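Local coordinates for protein peptidoglycan DD-endopeptidase ShyB (Vibrio cholerae, PDB 2GU1) that hydrolyses the peptide cross-links between adjacent peptidoglycan strands as a zinc-dependent endopeptidase, probably making room for new glycans and cell wall expansion, at residues V245-D250 / I268-V273. Numbering follows the deposited sequence.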
# COMPACT_ATOMS: atom_id res chain seq x y z
N VAL A 245 -8.74 -17.49 5.43
CA VAL A 245 -8.36 -16.48 4.44
C VAL A 245 -6.86 -16.67 4.25
O VAL A 245 -6.13 -16.80 5.22
CB VAL A 245 -8.63 -15.05 4.99
CG1 VAL A 245 -8.13 -14.00 4.01
CG2 VAL A 245 -10.12 -14.88 5.23
N TYR A 246 -6.42 -16.70 2.99
CA TYR A 246 -5.01 -16.92 2.69
C TYR A 246 -4.40 -15.78 1.90
O TYR A 246 -5.09 -15.12 1.12
CB TYR A 246 -4.84 -18.19 1.87
CG TYR A 246 -5.56 -19.39 2.43
CD1 TYR A 246 -4.95 -20.22 3.37
CD2 TYR A 246 -6.86 -19.69 2.02
CE1 TYR A 246 -5.62 -21.33 3.88
CE2 TYR A 246 -7.54 -20.80 2.52
CZ TYR A 246 -6.91 -21.61 3.45
OH TYR A 246 -7.57 -22.72 3.92
N SER A 247 -3.10 -15.57 2.08
CA SER A 247 -2.39 -14.53 1.33
C SER A 247 -2.27 -15.03 -0.10
O SER A 247 -2.00 -16.21 -0.34
CB SER A 247 -0.98 -14.30 1.89
OG SER A 247 -0.25 -13.40 1.06
N THR A 248 -2.48 -14.13 -1.06
CA THR A 248 -2.38 -14.50 -2.46
C THR A 248 -0.94 -14.44 -2.95
O THR A 248 -0.66 -14.67 -4.13
CB THR A 248 -3.26 -13.59 -3.33
OG1 THR A 248 -3.02 -12.22 -2.97
CG2 THR A 248 -4.74 -13.91 -3.11
N GLY A 249 -0.01 -14.12 -2.05
CA GLY A 249 1.38 -14.05 -2.45
C GLY A 249 2.38 -13.97 -1.32
O GLY A 249 2.02 -13.70 -0.17
N ASP A 250 3.65 -14.21 -1.63
CA ASP A 250 4.70 -14.12 -0.63
C ASP A 250 4.76 -12.65 -0.24
O ASP A 250 4.51 -11.78 -1.07
CB ASP A 250 6.06 -14.56 -1.20
CG ASP A 250 6.03 -15.97 -1.75
OD1 ASP A 250 5.42 -16.86 -1.12
OD2 ASP A 250 6.65 -16.21 -2.81
N ILE A 268 -0.79 -6.74 3.30
CA ILE A 268 0.47 -7.42 3.07
C ILE A 268 1.18 -6.76 1.90
O ILE A 268 0.55 -6.39 0.92
CB ILE A 268 0.23 -8.92 2.74
CG1 ILE A 268 -0.33 -9.64 3.98
CG2 ILE A 268 1.52 -9.58 2.27
CD1 ILE A 268 -0.63 -11.11 3.75
N GLU A 269 2.49 -6.56 2.04
CA GLU A 269 3.27 -5.98 0.97
C GLU A 269 4.02 -7.13 0.34
O GLU A 269 4.80 -7.82 1.00
CB GLU A 269 4.24 -4.93 1.51
CG GLU A 269 5.13 -4.32 0.44
CD GLU A 269 5.87 -3.09 0.91
OE1 GLU A 269 6.53 -3.16 1.98
OE2 GLU A 269 5.80 -2.04 0.23
N HIS A 270 3.75 -7.36 -0.94
CA HIS A 270 4.37 -8.46 -1.68
C HIS A 270 5.70 -8.07 -2.29
O HIS A 270 6.65 -8.86 -2.29
CB HIS A 270 3.39 -8.93 -2.75
CG HIS A 270 2.08 -9.36 -2.18
ND1 HIS A 270 1.95 -10.47 -1.37
CD2 HIS A 270 0.85 -8.81 -2.25
CE1 HIS A 270 0.70 -10.57 -0.96
NE2 HIS A 270 0.01 -9.57 -1.48
N ASN A 271 5.77 -6.85 -2.81
CA ASN A 271 7.01 -6.32 -3.37
C ASN A 271 6.87 -4.81 -3.51
O ASN A 271 5.92 -4.23 -2.97
CB ASN A 271 7.34 -6.99 -4.72
CG ASN A 271 6.42 -6.55 -5.85
OD1 ASN A 271 5.47 -5.80 -5.65
ND2 ASN A 271 6.71 -7.03 -7.06
N SER A 272 7.79 -4.16 -4.20
CA SER A 272 7.75 -2.71 -4.36
C SER A 272 6.50 -2.16 -5.04
O SER A 272 6.19 -0.97 -4.91
CB SER A 272 8.99 -2.24 -5.14
OG SER A 272 9.11 -2.95 -6.37
N VAL A 273 5.76 -3.02 -5.73
CA VAL A 273 4.57 -2.59 -6.46
C VAL A 273 3.22 -3.07 -5.91
O VAL A 273 2.25 -2.31 -5.86
CB VAL A 273 4.70 -3.04 -7.95
CG1 VAL A 273 3.45 -2.68 -8.72
CG2 VAL A 273 5.94 -2.39 -8.58
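The imidazole of His270 turns its edge to the 245-250 segment: the carbonyl oxygens of Gly249 and Asp250 and the hydroxyl of Ser247 all lie at the ring edge, near its plane, while the ring of Phe201 meets it obliquely. The setting is the antiparallel beta fold of the M23 peptidase domain, where the loop linking strands 244-246 and 251-259 runs past the end of strand 265-269. A buried histidine here ties residues just past strand 265-269 to the 247-250 loop through the backbone carbonyl of Asp250. His270 ND1 donates to Asp250 O over 2.9 Å, with an N-H...O angle of 157°. The acceptor sits almost exactly in the imidazole plane, yet the donor stands 55° above the carbonyl plane and so misses the lone pairs. With chi1 at -58°, CG lies beside the backbone N, and the ring is carried to the same oxygen that the His270 CA-H approaches, CA to Asp250 O being 3.4 Å. The other ring nitrogen, NE2, is hydrogen-bonded to Thr276 OG1 in strand 274-281; both nitrogens are thus engaged, which fixes the rotation of the ring. The Asp250 carboxylate takes no part here and instead forms a salt bridge with Arg199. Next to the histidine, Ile268 supplies the apolar part of the contact: its extended chain brings CD1 to 3.7 Å from Ser247 CB, and both side chains also touch Ile298 of strand 297-300. The contact lies away from the zinc site and joins the 247-250 loop to the end of strand 265-269 and the residue that follows it. Ser247 OG, 3.6 Å from His270 CE1, donates in the carbonyl plane to a lone pair of Gly249 O at 2.6 Å.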